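Local coordinates for putative RNase YutE (PDB 1YLM), which is probably an RNase, the toxic half of a putative type VII toxin-antitoxin system, and forms a homodimer, at residues A[27-32]-A[110-115]; A[33-38]-A[106-111]. All coordinates share one frame; numbering follows the deposited sequence.

Contact 1: A[27-32]-A[110-115]; sequences TDWQSE and ELYRLI
W29 and Y112 make this contact by themselves: the pyrrole side of the indole leans against one flank of the phenol ring. The closest pair is W29 CD1 and Y112 CE1, 3.6 Å apart, with Y112 CD1 almost as near to the same indole carbon at 3.7 Å. NE1 of W29 also lies beside Y112 CE1, at 3.8 Å, but no hydrogen bond crosses between the segments. The rings meet obliquely, their planes inclined at 43°, with 5.3 Å between the centroid of the five-membered ring and that of the phenol. Y112 gets there with its ring anti to the backbone N (chi1 179°), reaching out from helix 108-117 to the loop 27-32, and the two side chains cross at about a right angle. T27, two residues before the tryptophan, puts its CB over the centre of one indole face, 3.7 Å above the plane. L38 and I41 of helix 32-59 also touch W29, as does I33 of the second subunit, while F23 meets the Y112 ring obliquely. Polar groups of the loop bond among themselves. D28 OD1 accepts from Q30 N at 3.0 Å, an Asx turn in which the donor lies well above the carboxylate plane. The hydroxyl of S31 donates to D28 O (OG to O, 3.1 Å), and S31, at the N-cap of helix 32-59, also bonds G34 N through OG. Across the segments, then, the chemistry is purely van der Waals: two partly exposed aromatic rings in contact, with W29 shared by helix 32-59 and the second subunit, link the loop to helix 108-117 and helix 32-59.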
loop_
_atom_site.group_PDB
_atom_site.type_symbol
_atom_site.label_atom_id
_atom_site.label_comp_id
_atom_site.label_asym_id
_atom_site.label_seq_id
_atom_site.Cartn_x
_atom_site.Cartn_y
_atom_site.Cartn_z
ATOM N N THR A 27 7.249 -19.337 -7.752
ATOM C CA THR A 27 8.195 -18.211 -7.565
ATOM C C THR A 27 9.022 -18.734 -6.376
ATOM O O THR A 27 8.414 -19.201 -5.409
ATOM C CB THR A 27 7.397 -16.930 -7.302
ATOM O OG1 THR A 27 6.425 -16.779 -8.353
ATOM C CG2 THR A 27 8.283 -15.722 -7.290
ATOM N N ASP A 28 10.372 -18.648 -6.345
ATOM C CA ASP A 28 11.161 -17.591 -5.604
ATOM C C ASP A 28 10.675 -16.326 -4.890
ATOM O O ASP A 28 11.020 -15.202 -5.271
ATOM C CB ASP A 28 12.587 -17.395 -6.167
ATOM C CG ASP A 28 13.653 -17.409 -5.054
ATOM O OD1 ASP A 28 13.294 -17.706 -3.886
ATOM O OD2 ASP A 28 14.847 -17.140 -5.333
ATOM N N TRP A 29 10.000 -16.542 -3.763
ATOM C CA TRP A 29 9.600 -15.457 -2.879
ATOM C C TRP A 29 10.772 -14.931 -2.061
ATOM O O TRP A 29 10.624 -14.000 -1.276
ATOM C CB TRP A 29 8.474 -15.914 -1.958
ATOM C CG TRP A 29 7.288 -16.419 -2.708
ATOM C CD1 TRP A 29 6.799 -17.688 -2.695
ATOM C CD2 TRP A 29 6.454 -15.674 -3.608
ATOM N NE1 TRP A 29 5.702 -17.783 -3.519
ATOM C CE2 TRP A 29 5.461 -16.555 -4.082
ATOM C CE3 TRP A 29 6.443 -14.343 -4.049
ATOM C CZ2 TRP A 29 4.469 -16.151 -4.987
ATOM C CZ3 TRP A 29 5.457 -13.945 -4.944
ATOM C CH2 TRP A 29 4.485 -14.843 -5.400
ATOM N N GLN A 30 11.942 -15.518 -2.265
ATOM C CA GLN A 30 13.080 -15.171 -1.436
ATOM C C GLN A 30 14.293 -14.392 -1.977
ATOM O O GLN A 30 14.941 -13.766 -1.123
ATOM C CB GLN A 30 13.683 -16.454 -0.799
ATOM C CG GLN A 30 12.720 -17.364 -0.036
ATOM C CD GLN A 30 13.318 -17.909 1.255
ATOM O OE1 GLN A 30 13.420 -19.129 1.444
ATOM N NE2 GLN A 30 13.711 -17.006 2.157
ATOM N N SER A 31 14.593 -14.249 -3.288
ATOM C CA SER A 31 14.555 -12.924 -4.016
ATOM C C SER A 31 14.088 -11.756 -3.155
ATOM O O SER A 31 12.941 -11.734 -2.751
ATOM C CB SER A 31 14.303 -12.969 -5.540
ATOM O OG SER A 31 12.962 -12.936 -5.914
ATOM N N GLU A 32 14.911 -10.730 -2.928
ATOM C CA GLU A 32 14.595 -9.325 -3.293
ATOM C C GLU A 32 13.326 -8.946 -4.062
ATOM O O GLU A 32 12.388 -8.403 -3.466
ATOM C CB GLU A 32 15.820 -8.446 -3.538
ATOM C CG GLU A 32 16.840 -8.668 -2.439
ATOM C CD GLU A 32 17.424 -7.401 -1.890
ATOM O OE1 GLU A 32 18.452 -6.968 -2.444
ATOM O OE2 GLU A 32 16.875 -6.853 -0.904
ATOM N N GLU A 110 7.387 -14.159 7.059
ATOM C CA GLU A 110 6.256 -14.101 7.964
ATOM C C GLU A 110 4.937 -14.021 7.179
ATOM O O GLU A 110 3.999 -14.772 7.438
ATOM C CB GLU A 110 6.454 -12.845 8.810
ATOM C CG GLU A 110 5.419 -12.522 9.786
ATOM C CD GLU A 110 5.893 -11.430 10.730
ATOM O OE1 GLU A 110 6.103 -10.280 10.299
ATOM O OE2 GLU A 110 6.056 -11.720 11.914
ATOM N N LEU A 111 4.898 -13.105 6.212
ATOM C CA LEU A 111 3.711 -12.875 5.402
ATOM C C LEU A 111 3.382 -14.112 4.558
ATOM O O LEU A 111 2.225 -14.523 4.488
ATOM C CB LEU A 111 3.912 -11.638 4.521
ATOM C CG LEU A 111 2.789 -11.324 3.522
ATOM C CD1 LEU A 111 1.442 -11.154 4.231
ATOM C CD2 LEU A 111 3.172 -10.068 2.746
ATOM N N TYR A 112 4.402 -14.722 3.947
ATOM C CA TYR A 112 4.205 -15.984 3.237
ATOM C C TYR A 112 3.493 -17.016 4.108
ATOM O O TYR A 112 2.513 -17.645 3.673
ATOM C CB TYR A 112 5.530 -16.573 2.713
ATOM C CG TYR A 112 5.320 -17.890 1.989
ATOM C CD1 TYR A 112 5.092 -17.921 0.614
ATOM C CD2 TYR A 112 5.308 -19.102 2.694
ATOM C CE1 TYR A 112 4.874 -19.122 -0.044
ATOM C CE2 TYR A 112 5.085 -20.305 2.046
ATOM C CZ TYR A 112 4.874 -20.305 0.679
ATOM O OH TYR A 112 4.663 -21.503 0.037
ATOM N N ARG A 113 3.995 -17.193 5.335
ATOM C CA ARG A 113 3.448 -18.207 6.231
ATOM C C ARG A 113 2.019 -17.887 6.599
ATOM O O ARG A 113 1.185 -18.781 6.706
ATOM C CB ARG A 113 4.324 -18.373 7.477
ATOM C CG ARG A 113 5.616 -19.132 7.140
ATOM C CD ARG A 113 6.481 -19.394 8.358
ATOM N NE ARG A 113 7.031 -18.179 8.954
ATOM C CZ ARG A 113 8.209 -17.641 8.647
ATOM N NH1 ARG A 113 8.988 -18.183 7.711
ATOM N NH2 ARG A 113 8.611 -16.550 9.277
ATOM N N LEU A 114 1.741 -16.600 6.765
ATOM C CA LEU A 114 0.398 -16.133 7.079
ATOM C C LEU A 114 -0.613 -16.449 5.979
ATOM O O LEU A 114 -1.677 -17.047 6.243
ATOM C CB LEU A 114 0.457 -14.629 7.383
ATOM C CG LEU A 114 -0.676 -13.969 8.135
ATOM C CD1 LEU A 114 -0.971 -14.697 9.443
ATOM C CD2 LEU A 114 -0.309 -12.488 8.358
ATOM N N ILE A 115 -0.273 -16.082 4.747
ATOM C CA ILE A 115 -1.126 -16.334 3.598
ATOM C C ILE A 115 -1.307 -17.842 3.383
ATOM O O ILE A 115 -2.429 -18.309 3.166
ATOM C CB ILE A 115 -0.555 -15.652 2.321
ATOM C CG1 ILE A 115 -0.425 -14.131 2.547
ATOM C CG2 ILE A 115 -1.422 -15.958 1.100
ATOM C CD1 ILE A 115 0.257 -13.369 1.414
#

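Contact 2: A[33-38]-A[106-111]; sequences IGELAL and ADSGEL
S108 lays its CH2-OH against the backbone and CB of E35, where the first turn of helix 108-117 comes down on helix 32-59. Its hydroxyl donates to the main-chain oxygen of E35, with 2.7 Å from OG to O. The approach is bent: the C=O...OG angle is 112° and the donor is tilted 31° out of the carbonyl plane, so the serine reaches this oxygen from the flank of the helix. OG has a second partner in Q39 NE2, one turn further along, so two groups of helix 32-59, E35 O and Q39 NE2, hold the buried hydroxyl. The carbon part of E35 pads the serine, its CB 3.8 Å from S108 CB. With only 5.4 Å between the CA atoms of E35 and S108, the backbones come close at this point, and the short serine side chain lies between them, against E35 CB and O. L38 fits in beside it. With CG anti to the backbone N (chi1 -174°), its CD2 methyl reaches the carbonyl of S108, 3.3 Å from the oxygen. L111 does the converse from one turn on: its CD2 lies 3.5 Å from L38 O and 4.3 Å from L38 CG. At the start of the helix, D107 is the N-cap, OD1 taking weak bonds from G109 N and E110 N. A capped helix start seated on the flank of a long helix by one serine bond and two leucines, each with a methyl against a backbone carbonyl of the other helix, joins two elements of the all-helical HepT-like fold.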
loop_
_atom_site.group_PDB
_atom_site.type_symbol
_atom_site.label_atom_id
_atom_site.label_comp_id
_atom_site.label_asym_id
_atom_site.label_seq_id
_atom_site.Cartn_x
_atom_site.Cartn_y
_atom_site.Cartn_z
ATOM N N ILE A 33 13.290 -9.274 -5.341
ATOM C CA ILE A 33 12.105 -9.032 -6.149
ATOM C C ILE A 33 10.930 -9.882 -5.654
ATOM O O ILE A 33 9.802 -9.399 -5.564
ATOM C CB ILE A 33 12.399 -9.268 -7.660
ATOM C CG1 ILE A 33 13.588 -8.407 -8.120
ATOM C CG2 ILE A 33 11.142 -9.052 -8.518
ATOM C CD1 ILE A 33 13.569 -6.940 -7.675
ATOM N N GLY A 34 11.202 -11.138 -5.308
ATOM C CA GLY A 34 10.169 -12.026 -4.764
ATOM C C GLY A 34 9.566 -11.470 -3.483
ATOM O O GLY A 34 8.347 -11.494 -3.323
ATOM N N GLU A 35 10.405 -10.933 -2.590
ATOM C CA GLU A 35 9.910 -10.360 -1.323
ATOM C C GLU A 35 8.964 -9.190 -1.550
ATOM O O GLU A 35 7.932 -9.059 -0.881
ATOM C CB GLU A 35 11.080 -9.890 -0.439
ATOM C CG GLU A 35 11.945 -11.031 0.048
ATOM C CD GLU A 35 13.202 -10.568 0.791
ATOM O OE1 GLU A 35 13.625 -9.385 0.691
ATOM O OE2 GLU A 35 13.774 -11.424 1.481
ATOM N N LEU A 36 9.350 -8.331 -2.483
ATOM C CA LEU A 36 8.585 -7.148 -2.816
ATOM C C LEU A 36 7.258 -7.540 -3.445
ATOM O O LEU A 36 6.226 -6.981 -3.082
ATOM C CB LEU A 36 9.379 -6.274 -3.775
ATOM C CG LEU A 36 10.517 -5.463 -3.153
ATOM C CD1 LEU A 36 11.378 -4.961 -4.316
ATOM C CD2 LEU A 36 9.967 -4.305 -2.326
ATOM N N ALA A 37 7.290 -8.508 -4.370
ATOM C CA ALA A 37 6.047 -8.978 -5.017
ATOM C C ALA A 37 5.091 -9.566 -3.987
ATOM O O ALA A 37 3.881 -9.334 -4.060
ATOM C CB ALA A 37 6.338 -10.000 -6.116
ATOM N N LEU A 38 5.620 -10.346 -3.045
ATOM C CA LEU A 38 4.783 -10.974 -2.030
ATOM C C LEU A 38 4.148 -9.930 -1.126
ATOM O O LEU A 38 2.976 -10.055 -0.774
ATOM C CB LEU A 38 5.567 -11.992 -1.197
ATOM C CG LEU A 38 4.776 -12.822 -0.194
ATOM C CD1 LEU A 38 3.631 -13.609 -0.864
ATOM C CD2 LEU A 38 5.759 -13.752 0.507
ATOM N N ALA A 106 8.116 -4.818 7.608
ATOM C CA ALA A 106 7.544 -5.901 6.799
ATOM C C ALA A 106 8.526 -7.065 6.652
ATOM O O ALA A 106 9.720 -6.865 6.419
ATOM C CB ALA A 106 7.078 -5.384 5.422
ATOM N N ASP A 107 8.012 -8.280 6.812
ATOM C CA ASP A 107 8.812 -9.505 6.803
ATOM C C ASP A 107 8.120 -10.466 5.845
ATOM O O ASP A 107 7.114 -11.061 6.177
ATOM C CB ASP A 107 8.894 -10.078 8.235
ATOM C CG ASP A 107 9.622 -11.437 8.323
ATOM O OD1 ASP A 107 9.885 -12.100 7.299
ATOM O OD2 ASP A 107 9.916 -11.855 9.472
ATOM N N SER A 108 8.659 -10.584 4.634
ATOM C CA SER A 108 8.024 -11.406 3.609
ATOM C C SER A 108 7.915 -12.897 3.959
ATOM O O SER A 108 6.990 -13.555 3.520
ATOM C CB SER A 108 8.692 -11.190 2.240
ATOM O OG SER A 108 8.229 -9.965 1.688
ATOM N N GLY A 109 8.837 -13.422 4.770
ATOM C CA GLY A 109 8.746 -14.836 5.189
ATOM C C GLY A 109 7.548 -15.069 6.103
ATOM O O GLY A 109 6.791 -16.033 5.941
ATOM N N GLU A 110 7.387 -14.159 7.059
ATOM C CA GLU A 110 6.256 -14.101 7.964
ATOM C C GLU A 110 4.937 -14.021 7.179
ATOM O O GLU A 110 3.999 -14.772 7.438
ATOM C CB GLU A 110 6.454 -12.845 8.810
ATOM C CG GLU A 110 5.419 -12.522 9.786
ATOM C CD GLU A 110 5.893 -11.430 10.730
ATOM O OE1 GLU A 110 6.103 -10.280 10.299
ATOM O OE2 GLU A 110 6.056 -11.720 11.914
ATOM N N LEU A 111 4.898 -13.105 6.212
ATOM C CA LEU A 111 3.711 -12.875 5.402
ATOM C C LEU A 111 3.382 -14.112 4.558
ATOM O O LEU A 111 2.225 -14.523 4.488
ATOM C CB LEU A 111 3.912 -11.638 4.521
ATOM C CG LEU A 111 2.789 -11.324 3.522
ATOM C CD1 LEU A 111 1.442 -11.154 4.231
ATOM C CD2 LEU A 111 3.172 -10.068 2.746
#

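Overall arrangement
Contacts 1 and 2 follow each other along one seam, their centres 5 Å apart, and both lean on helix 108-117, with E110 and L111 common to the two segments there. They also touch directly: Y112 CB of contact 1 lies 3.6 Å from L38 CD2 of contact 2, and W29 CE3 is 3.5 Å from G34 O. Contact 2 is the buried part of the seam; contact 1 extends it to the surface through the loop that leads into helix 32-59. Both border the second subunit, packing there involving W29 and A37. The probable active-site residue R96 lies nearer contact 2, the one in which L111 does any touching: about 9 Å separates their side chains.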